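Local coordinates for putative uncharacterized protein (Bacteroides vulgatus, PDB 4F7A) that probably binds mucin O-glycans as a SusD/RagB-family outer-membrane lipoprotein, presumably for nutrient uptake, at residues A[343-347]-A[348-352]; A[353-356]-A[357-360]; A[310-313]-A[314-317]; A[48-52]-A[53-57]. All coordinates share one frame; numbering follows the deposited sequence. Where two conformers were deposited one is given.

Overall arrangement
Contacts 1 and 2 touch each other and hold the same pair of elements: contact 1 closes helix 334-346 at its C-terminal end, contact 2 opens helix 356-371, and S345 OG meets E354 O where they join. Both lie near the surface, about 22 and 23 Å from the chain centre, and rely on helix capping backed by ion pairs. Contact 4 is buried, about 11 Å from that centre, and joins helices 44-51 and 54-57 through a carboxylate and two amides. Contact 3 is a helix-free loop on the opposite side of the chain from contact 1, centred about 42 Å from it, and combines turns, a water and paired tyrosine rings.

Contact 1: A[343-347]-A[348-352]; sequences EASLR and GINPK
The flat amide of N350 is directed at S345, its ND2 giving a weak hydrogen bond of 3.0 Å to S345 OG; ND2 also serves R341 O and E354 OE2, while S345 OG is claimed more firmly by E354 O. The guanidinium of R347 has E343 CG at its edge, in plane, one helical turn back. Its NE donates to E343 OE2 at 2.7 Å on the anti side of the carboxylate, a salt bridge that R444 reinforces from outside, while NH2 adds a weak bond to the same oxygen and another bond to N213 OD1. The arginine chain is extended from CG to NE, which carries the charge this far from the backbone.

Between them the backbone forms a Schellman motif. I349 N reaches A344 O at 2.8 Å and G348 N reaches S345 O at 3.0 Å. G348 suits the turn because phi is +73° and a beta carbon here would collide with R347 O. Beyond it I349 folds back, CG1 lying 3.9 Å from R347 CB, and A344, small enough to admit the returning chain, sets its CB 3.8 Å from N350 CB. An Asx turn follows, K352 N donating to N350 OD1 at 2.8 Å. Both ends of the N350 amide are thus engaged, so its rotation is fixed, and the buried E343 carboxylate is probably kept ionised by its two arginines.

Contact 2: A[353-356]-A[357-360]; sequences NESA and KQCY
Two side-chain hydrogen bonds tie S355 to Q358 in both directions. Q358 N donates to S355 OG at 3.1 Å, nearly straight at 167°, and S355 N donates to Q358 OE1 at 3.0 Å, only slightly tilted from the amide's carbonyl plane. With chi1 at 72° the serine hydroxyl oxygen sits between its own N and carbonyl carbon, and from there faces the first helical turn. Q358 is extended beyond CG, and its first torsion (chi1 -74°) points it back toward the cap, with CG 3.3 Å from S355 OG.

Backbone bonds continue the pattern: C359 N reaches S355 O at 3.1 Å, and Y360 N reaches A356 O at 2.9 Å. This is a capping box, with S355 as N-cap of helix 356-371; serine suits the post because its short arm ends in an oxygen that can reach the N-H of Q358 three residues on, and glutamine because its amide oxygen can return to the cap's own N-H. Replacing S355 by alanine would remove OG and is likely to cost Q358 N its side-chain cap, so that the first turn frays more easily.

Packing round a sulfur is a third kind of contact. C359 SG lies against the E354 side chain, 3.6 Å from CG and 3.4 Å from OE2, and the cysteine also leans on R341 and A342 of helix 334-346.

The glutamate's charge is met from that same helix, where R341 forms a salt bridge with E354 OE1.

Contact 3: A[310-313]-A[314-317]; sequences NYYQ and SYSF
A water molecule bridges Y311 and S314, donating to Y311 O at 2.6 Å and accepting from S314 N at 2.9 Å. It serves a loop built of two overlapping type I beta turns, N310 to Q313 and Y312 to Y315. In the second, Y315 N donates to Y312 O at 3.1 Å from above the carbonyl plane.

That turn sets its first and last side chains side by side, pointing the same way, and the rings meet in a T-shaped stack. The edge of Y312 is presented to the face of Y315, with the planes at 80° and the centroids 5.0 Å apart. With chi1 at -65° CG of Y312 is anti to its carbonyl carbon, which helps bring the CD1 edge of the ring to the face of Y315. Tyrosine suits both places, offering an aromatic surface to its partner and a hydroxyl to the surrounding loops: Y312 OH bonds to N391 OD1, Y315 OH to Y389 OH. A leucine in place of Y315 would probably leave the Y312 edge without its aromatic face and the Y389 hydroxyl without this mate. At the heart of the stack, Y312 CD1 stands 3.5 Å above the plane of the Y315 ring, over its centre.

Contact 4: A[48-52]-A[53-57]; sequences TFQNL and NHDMF
The carboxylate of D55 is held by two amides of the preceding helix. Q50 NE2 donates to D55 OD1 at 2.9 Å, on the syn side and 25° out of the carboxylate plane, while N51 ND2 reaches D55 OD2 at 2.9 Å on its anti lone pair. Each acid oxygen lies close to the plane of its own donor amide, but the Q50 amide plane is turned 64° from the carboxylate, and the N51 amide is steeper still, close to perpendicular. Q50 gets there by being extended beyond CG, with CG anti to its backbone N (chi1 161°). A long glutamine and a shorter asparagine suit these places, giving N-H groups to a buried acid.

In the backbone, Q50 O accepts from D55 N at 3.1 Å and from N53 N at 3.2 Å, the donors arriving from opposite faces of its carbonyl plane. Helix 44-51 ends in a wider pi-type turn at 48-51; L52 and N53 leave the helical path, and the D55 N to Q50 O bond spans this interruption to helix 54-57. D55 sits in the new helix's first turn, where a negative charge is likely to be welcome.

Further out, E434 OE2 accepts from Q50 NE2 and R127 NH2 donates to Q50 OE1, fixing the rotation of that amide. H54 packs its CE1 3.5 Å from F49 O, bonds through NE2 to T131, and meets W439 edge-to-face.

Contact 1: A[343-347]-A[348-352]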
loop_
_atom_site.group_PDB
_atom_site.type_symbol
_atom_site.label_atom_id
_atom_site.label_comp_id
_atom_site.label_asym_id
_atom_site.label_seq_id
_atom_site.Cartn_x
_atom_site.Cartn_y
_atom_site.Cartn_z
ATOM N N GLU A 343 6.053 12.284 -10.586
ATOM C CA GLU A 343 7.192 11.464 -10.895
ATOM C C GLU A 343 7.289 11.202 -12.397
ATOM O O GLU A 343 8.392 11.173 -12.962
ATOM C CB GLU A 343 7.122 10.128 -10.138
ATOM C CG GLU A 343 8.320 9.204 -10.500
ATOM C CD GLU A 343 8.397 7.929 -9.669
ATOM O OE1 GLU A 343 7.511 7.699 -8.816
ATOM O OE2 GLU A 343 9.360 7.142 -9.904
ATOM N N ALA A 344 6.151 10.954 -13.031
ATOM C CA ALA A 344 6.139 10.710 -14.477
ATOM C C ALA A 344 6.739 11.916 -15.196
ATOM O O ALA A 344 7.544 11.758 -16.118
ATOM C CB ALA A 344 4.721 10.391 -14.992
ATOM N N SER A 345 6.380 13.117 -14.757
ATOM C CA SER A 345 6.940 14.346 -15.348
ATOM C C SER A 345 8.429 14.448 -15.086
ATOM O O SER A 345 9.201 14.762 -15.987
ATOM C CB SER A 345 6.206 15.576 -14.826
ATOM O OG SER A 345 4.898 15.606 -15.368
ATOM N N LEU A 346 8.837 14.147 -13.854
ATOM C CA LEU A 346 10.257 14.161 -13.509
ATOM C C LEU A 346 11.077 13.213 -14.382
ATOM O O LEU A 346 12.238 13.510 -14.735
ATOM C CB LEU A 346 10.445 13.816 -12.029
ATOM C CG LEU A 346 11.785 14.156 -11.418
ATOM C CD1 LEU A 346 12.006 15.638 -11.527
ATOM C CD2 LEU A 346 11.837 13.669 -9.950
ATOM N N ARG A 347 10.490 12.067 -14.715
ATOM C CA ARG A 347 11.150 11.057 -15.572
ATOM C C ARG A 347 10.985 11.309 -17.071
ATOM O O ARG A 347 11.532 10.556 -17.898
ATOM C CB ARG A 347 10.592 9.664 -15.229
ATOM C CG ARG A 347 11.018 9.162 -13.877
ATOM C CD ARG A 347 10.366 7.839 -13.538
ATOM N NE ARG A 347 10.785 7.389 -12.222
ATOM C CZ ARG A 347 11.883 6.666 -11.970
ATOM N NH1 ARG A 347 12.682 6.248 -12.948
ATOM N NH2 ARG A 347 12.180 6.340 -10.736
ATOM N N GLY A 348 10.249 12.357 -17.442
ATOM C CA GLY A 348 10.009 12.679 -18.853
ATOM C C GLY A 348 9.041 11.740 -19.557
ATOM O O GLY A 348 9.085 11.589 -20.784
ATOM N N ILE A 349 8.168 11.073 -18.799
ATOM C CA ILE A 349 7.275 10.097 -19.380
ATOM C C ILE A 349 5.812 10.398 -19.068
ATOM O O ILE A 349 4.964 9.506 -19.115
ATOM C CB ILE A 349 7.691 8.638 -18.990
ATOM C CG1 ILE A 349 7.628 8.404 -17.476
ATOM C CG2 ILE A 349 9.102 8.338 -19.516
ATOM C CD1 ILE A 349 8.136 6.986 -17.047
ATOM N N ASN A 350 5.515 11.667 -18.777
ATOM C CA ASN A 350 4.142 12.110 -18.619
ATOM C C ASN A 350 3.696 12.705 -19.950
ATOM O O ASN A 350 4.263 13.695 -20.384
ATOM C CB ASN A 350 4.051 13.162 -17.501
ATOM C CG ASN A 350 2.644 13.527 -17.148
ATOM O OD1 ASN A 350 1.731 13.381 -17.955
ATOM N ND2 ASN A 350 2.452 14.033 -15.920
ATOM N N PRO A 351 2.667 12.123 -20.586
ATOM C CA PRO A 351 2.231 12.692 -21.880
ATOM C C PRO A 351 1.494 14.019 -21.748
ATOM O O PRO A 351 1.261 14.679 -22.757
ATOM C CB PRO A 351 1.290 11.619 -22.424
ATOM C CG PRO A 351 0.647 11.039 -21.166
ATOM C CD PRO A 351 1.808 11.006 -20.167
ATOM N N LYS A 352 1.093 14.408 -20.535
ATOM C CA LYS A 352 0.381 15.673 -20.344
ATOM C C LYS A 352 1.365 16.815 -20.243
ATOM O O LYS A 352 2.501 16.624 -19.829
ATOM C CB LYS A 352 -0.438 15.629 -19.061
ATOM C CG LYS A 352 -1.535 14.580 -19.061
ATOM C CD LYS A 352 -2.329 14.626 -17.768
ATOM C CE LYS A 352 -3.585 13.781 -17.838
ATOM N NZ LYS A 352 -4.643 14.391 -18.689
#

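Contact 2: A[353-356]-A[357-360]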
loop_
_atom_site.group_PDB
_atom_site.type_symbol
_atom_site.label_atom_id
_atom_site.label_comp_id
_atom_site.label_asym_id
_atom_site.label_seq_id
_atom_site.Cartn_x
_atom_site.Cartn_y
_atom_site.Cartn_z
ATOM N N ASN A 353 0.891 18.010 -20.545
ATOM C CA ASN A 353 1.699 19.214 -20.460
ATOM C C ASN A 353 1.673 19.776 -19.038
ATOM O O ASN A 353 1.003 20.775 -18.767
ATOM C CB ASN A 353 1.175 20.271 -21.452
ATOM C CG ASN A 353 1.150 19.769 -22.907
ATOM O OD1 ASN A 353 1.991 18.964 -23.312
ATOM N ND2 ASN A 353 0.184 20.273 -23.706
ATOM N N GLU A 354 2.372 19.101 -18.125
ATOM C CA GLU A 354 2.386 19.481 -16.720
ATOM C C GLU A 354 3.742 19.135 -16.099
ATOM O O GLU A 354 4.366 18.133 -16.440
ATOM C CB GLU A 354 1.234 18.799 -15.966
ATOM C CG GLU A 354 1.295 17.260 -15.969
ATOM C CD GLU A 354 0.001 16.593 -15.494
ATOM O OE1 GLU A 354 -1.076 17.242 -15.485
ATOM O OE2 GLU A 354 0.069 15.398 -15.143
ATOM N N SER A 355 4.201 19.991 -15.202
ATOM C CA SER A 355 5.516 19.854 -14.626
ATOM C C SER A 355 5.461 19.053 -13.348
ATOM O O SER A 355 4.399 18.908 -12.712
ATOM C CB SER A 355 6.132 21.219 -14.342
ATOM O OG SER A 355 5.499 21.861 -13.248
ATOM N N ALA A 356 6.625 18.530 -12.976
ATOM C CA ALA A 356 6.774 17.866 -11.705
ATOM C C ALA A 356 6.330 18.786 -10.561
ATOM O O ALA A 356 5.638 18.317 -9.654
ATOM C CB ALA A 356 8.202 17.360 -11.485
ATOM N N LYS A 357 6.701 20.072 -10.594
ATOM C CA LYS A 357 6.336 20.969 -9.481
ATOM C C LYS A 357 4.828 21.125 -9.365
ATOM O O LYS A 357 4.281 21.015 -8.258
ATOM C CB LYS A 357 6.990 22.350 -9.600
ATOM C CG LYS A 357 6.852 23.194 -8.328
ATOM C CD LYS A 357 7.579 24.523 -8.429
ATOM C CE LYS A 357 7.350 25.399 -7.191
ATOM N NZ LYS A 357 5.983 25.957 -7.157
ATOM N N GLN A 358 4.164 21.355 -10.485
ATOM C CA GLN A 358 2.734 21.559 -10.509
ATOM C C GLN A 358 2.022 20.354 -9.935
ATOM O O GLN A 358 1.086 20.512 -9.176
ATOM C CB GLN A 358 2.214 21.767 -11.944
ATOM C CG GLN A 358 2.545 23.121 -12.542
ATOM C CD GLN A 358 2.194 23.229 -14.048
ATOM O OE1 GLN A 358 2.387 22.292 -14.835
ATOM N NE2 GLN A 358 1.705 24.399 -14.442
ATOM N N CYS A 359 2.436 19.161 -10.355
ATOM C CA CYS A 359 1.820 17.928 -9.863
ATOM C C CYS A 359 2.112 17.677 -8.371
ATOM O O CYS A 359 1.232 17.254 -7.624
ATOM C CB CYS A 359 2.254 16.747 -10.693
ATOM S SG CYS A 359 1.641 16.836 -12.433
ATOM N N TYR A 360 3.354 17.927 -7.960
ATOM C CA TYR A 360 3.755 17.807 -6.562
ATOM C C TYR A 360 2.911 18.697 -5.688
ATOM O O TYR A 360 2.387 18.250 -4.681
ATOM C CB TYR A 360 5.217 18.201 -6.394
ATOM C CG TYR A 360 5.730 18.286 -4.986
ATOM C CD1 TYR A 360 6.116 17.150 -4.290
ATOM C CD2 TYR A 360 5.833 19.513 -4.339
ATOM C CE1 TYR A 360 6.596 17.242 -2.974
ATOM C CE2 TYR A 360 6.296 19.614 -3.030
ATOM C CZ TYR A 360 6.689 18.482 -2.357
ATOM O OH TYR A 360 7.203 18.605 -1.090
#

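Contact 3: A[310-313]-A[314-317]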
loop_
_atom_site.group_PDB
_atom_site.type_symbol
_atom_site.label_atom_id
_atom_site.label_comp_id
_atom_site.label_asym_id
_atom_site.label_seq_id
_atom_site.Cartn_x
_atom_site.Cartn_y
_atom_site.Cartn_z
ATOM N N ASN A 310 6.584 -2.903 28.700
ATOM C CA ASN A 310 6.183 -2.420 27.398
ATOM C C ASN A 310 6.625 -0.961 27.303
ATOM O O ASN A 310 5.854 -0.028 27.565
ATOM C CB ASN A 310 4.683 -2.580 27.229
ATOM C CG ASN A 310 4.248 -4.034 27.320
ATOM O OD1 ASN A 310 4.819 -4.910 26.665
ATOM N ND2 ASN A 310 3.266 -4.300 28.156
ATOM N N TYR A 311 7.876 -0.784 26.904
ATOM C CA TYR A 311 8.556 0.493 27.066
ATOM C C TYR A 311 7.881 1.660 26.355
ATOM O O TYR A 311 7.979 2.783 26.807
ATOM C CB TYR A 311 10.002 0.397 26.562
ATOM C CG TYR A 311 10.857 -0.676 27.226
ATOM C CD1 TYR A 311 11.188 -0.588 28.566
ATOM C CD2 TYR A 311 11.361 -1.748 26.507
ATOM C CE1 TYR A 311 11.985 -1.557 29.191
ATOM C CE2 TYR A 311 12.161 -2.736 27.134
ATOM C CZ TYR A 311 12.470 -2.612 28.469
ATOM O OH TYR A 311 13.250 -3.561 29.089
ATOM N N TYR A 312 7.216 1.393 25.246
ATOM C CA TYR A 312 6.704 2.444 24.367
ATOM C C TYR A 312 5.201 2.684 24.511
ATOM O O TYR A 312 4.596 3.344 23.714
ATOM C CB TYR A 312 7.088 2.125 22.912
ATOM C CG TYR A 312 8.581 2.176 22.755
ATOM C CD1 TYR A 312 9.249 3.389 22.794
ATOM C CD2 TYR A 312 9.339 1.010 22.662
ATOM C CE1 TYR A 312 10.636 3.457 22.712
ATOM C CE2 TYR A 312 10.743 1.063 22.582
ATOM C CZ TYR A 312 11.372 2.296 22.597
ATOM O OH TYR A 312 12.725 2.372 22.568
ATOM N N GLN A 313 4.607 2.125 25.556
ATOM C CA GLN A 313 3.165 2.176 25.756
ATOM C C GLN A 313 2.577 3.587 25.951
ATOM O O GLN A 313 1.373 3.788 25.759
ATOM C CB GLN A 313 2.869 1.252 26.946
ATOM C CG GLN A 313 1.627 1.410 27.701
ATOM C CD GLN A 313 1.703 0.506 28.915
ATOM O OE1 GLN A 313 1.956 0.959 30.035
ATOM N NE2 GLN A 313 1.607 -0.787 28.673
ATOM N N SER A 314 3.407 4.560 26.319
ATOM C CA SER A 314 2.957 5.954 26.454
ATOM C C SER A 314 3.382 6.882 25.313
ATOM O O SER A 314 3.212 8.104 25.398
ATOM C CB SER A 314 3.406 6.502 27.808
ATOM O OG SER A 314 2.810 5.705 28.818
ATOM N N TYR A 315 3.900 6.297 24.234
ATOM C CA TYR A 315 4.156 7.046 22.984
ATOM C C TYR A 315 2.850 7.399 22.263
ATOM O O TYR A 315 1.746 7.034 22.709
ATOM C CB TYR A 315 5.138 6.273 22.082
ATOM C CG TYR A 315 6.604 6.533 22.400
ATOM C CD1 TYR A 315 7.052 6.739 23.712
ATOM C CD2 TYR A 315 7.551 6.563 21.389
ATOM C CE1 TYR A 315 8.408 6.973 23.994
ATOM C CE2 TYR A 315 8.877 6.766 21.655
ATOM C CZ TYR A 315 9.316 6.999 22.943
ATOM O OH TYR A 315 10.660 7.232 23.165
ATOM N N SER A 316 2.959 8.152 21.173
ATOM C CA SER A 316 1.772 8.632 20.470
ATOM C C SER A 316 0.974 7.485 19.841
ATOM O O SER A 316 1.540 6.584 19.235
ATOM C CB SER A 316 2.137 9.636 19.388
ATOM O OG SER A 316 2.553 10.864 19.950
ATOM N N PHE A 317 -0.348 7.564 20.003
ATOM C CA PHE A 317 -1.261 6.571 19.500
ATOM C C PHE A 317 -1.971 7.154 18.302
ATOM O O PHE A 317 -2.043 8.368 18.162
ATOM C CB PHE A 317 -2.293 6.211 20.592
ATOM C CG PHE A 317 -2.954 4.876 20.376
ATOM C CD1 PHE A 317 -2.237 3.722 20.546
ATOM C CD2 PHE A 317 -4.291 4.783 20.006
ATOM C CE1 PHE A 317 -2.820 2.473 20.346
ATOM C CE2 PHE A 317 -4.885 3.531 19.820
ATOM C CZ PHE A 317 -4.145 2.381 19.987
HETATM O O HOH W 1 6.181 4.663 27.006
#

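Contact 4: A[48-52]-A[53-57]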
loop_
_atom_site.group_PDB
_atom_site.type_symbol
_atom_site.label_atom_id
_atom_site.label_comp_id
_atom_site.label_asym_id
_atom_site.label_seq_id
_atom_site.Cartn_x
_atom_site.Cartn_y
_atom_site.Cartn_z
ATOM N N THR A 48 -2.130 -9.796 11.256
ATOM C CA THR A 48 -0.938 -10.456 10.650
ATOM C C THR A 48 -0.835 -10.320 9.136
ATOM O O THR A 48 0.262 -10.367 8.581
ATOM C CB THR A 48 -0.840 -11.960 11.049
ATOM O OG1 THR A 48 -1.914 -12.694 10.446
ATOM C CG2 THR A 48 -0.899 -12.133 12.588
ATOM N N PHE A 49 -1.967 -10.165 8.453
ATOM C CA PHE A 49 -2.002 -9.863 7.004
ATOM C C PHE A 49 -1.108 -8.665 6.700
ATOM O O PHE A 49 -0.182 -8.737 5.884
ATOM C CB PHE A 49 -3.465 -9.566 6.584
ATOM C CG PHE A 49 -3.716 -9.528 5.075
ATOM C CD1 PHE A 49 -3.333 -8.452 4.305
ATOM C CD2 PHE A 49 -4.413 -10.550 4.453
ATOM C CE1 PHE A 49 -3.598 -8.431 2.929
ATOM C CE2 PHE A 49 -4.692 -10.524 3.105
ATOM C CZ PHE A 49 -4.272 -9.477 2.338
ATOM N N GLN A 50 -1.341 -7.587 7.434
ATOM C CA GLN A 50 -0.692 -6.330 7.153
ATOM C C GLN A 50 -0.114 -5.565 8.344
ATOM O O GLN A 50 0.943 -4.937 8.206
ATOM C CB GLN A 50 -1.721 -5.485 6.394
ATOM C CG GLN A 50 -1.518 -4.049 6.356
ATOM C CD GLN A 50 -2.268 -3.365 5.209
ATOM O OE1 GLN A 50 -3.116 -3.957 4.498
ATOM N NE2 GLN A 50 -1.969 -2.111 5.051
ATOM N N ASN A 51 -0.802 -5.535 9.485
ATOM C CA ASN A 51 -0.411 -4.580 10.524
ATOM C C ASN A 51 0.941 -4.884 11.149
ATOM O O ASN A 51 1.734 -3.962 11.404
ATOM C CB ASN A 51 -1.470 -4.444 11.620
ATOM C CG ASN A 51 -1.284 -3.194 12.449
ATOM O OD1 ASN A 51 -1.181 -3.275 13.670
ATOM N ND2 ASN A 51 -1.232 -2.004 11.782
ATOM N N LEU A 52 1.225 -6.165 11.368
ATOM C CA LEU A 52 2.519 -6.556 11.930
ATOM C C LEU A 52 3.631 -6.772 10.886
ATOM O O LEU A 52 4.752 -7.170 11.234
ATOM C CB LEU A 52 2.376 -7.782 12.802
ATOM C CG LEU A 52 1.639 -7.607 14.121
ATOM C CD1 LEU A 52 1.285 -8.979 14.684
ATOM C CD2 LEU A 52 2.460 -6.793 15.148
ATOM N N ASN A 53 3.323 -6.518 9.617
ATOM C CA ASN A 53 4.310 -6.546 8.549
ATOM C C ASN A 53 4.409 -5.159 7.879
ATOM O O ASN A 53 5.089 -4.261 8.364
ATOM C CB ASN A 53 3.926 -7.640 7.543
ATOM C CG ASN A 53 3.936 -9.001 8.154
ATOM O OD1 ASN A 53 5.004 -9.565 8.412
ATOM N ND2 ASN A 53 2.765 -9.552 8.374
ATOM N N HIS A 54 3.667 -4.971 6.806
ATOM C CA HIS A 54 3.786 -3.779 5.972
ATOM C C HIS A 54 3.603 -2.479 6.738
ATOM O O HIS A 54 4.280 -1.512 6.459
ATOM C CB HIS A 54 2.752 -3.822 4.848
ATOM C CG HIS A 54 2.693 -5.137 4.143
ATOM N ND1 HIS A 54 2.294 -6.299 4.772
ATOM C CD2 HIS A 54 2.921 -5.467 2.849
ATOM C CE1 HIS A 54 2.314 -7.295 3.900
ATOM N NE2 HIS A 54 2.697 -6.817 2.728
ATOM N N ASP A 55 2.643 -2.443 7.650
ATOM C CA ASP A 55 2.312 -1.200 8.353
ATOM C C ASP A 55 3.457 -0.767 9.262
ATOM O O ASP A 55 3.625 0.426 9.522
ATOM C CB ASP A 55 1.032 -1.367 9.179
ATOM C CG ASP A 55 -0.247 -1.320 8.330
ATOM O OD1 ASP A 55 -0.170 -1.072 7.100
ATOM O OD2 ASP A 55 -1.334 -1.531 8.910
HETATM N N MSE A 56 4.213 -1.740 9.765
HETATM C CA MSE A 56 5.387 -1.440 10.554
HETATM C C MSE A 56 6.578 -1.127 9.646
HETATM O O MSE A 56 7.291 -0.127 9.860
HETATM C CB MSE A 56 5.726 -2.601 11.492
HETATM C CG MSE A 56 7.018 -2.332 12.248
HETATM SE SE MSE A 56 7.420 -3.630 13.609
HETATM C CE MSE A 56 7.282 -5.167 12.588
ATOM N N PHE A 57 6.804 -1.960 8.621
ATOM C CA PHE A 57 7.960 -1.769 7.764
ATOM C C PHE A 57 7.880 -0.480 6.968
ATOM O O PHE A 57 8.911 0.145 6.686
ATOM C CB PHE A 57 8.211 -2.979 6.865
ATOM C CG PHE A 57 8.502 -4.264 7.633
ATOM C CD1 PHE A 57 9.399 -4.280 8.689
ATOM C CD2 PHE A 57 7.870 -5.444 7.292
ATOM C CE1 PHE A 57 9.648 -5.448 9.375
ATOM C CE2 PHE A 57 8.133 -6.627 7.973
ATOM C CZ PHE A 57 9.013 -6.625 9.008
#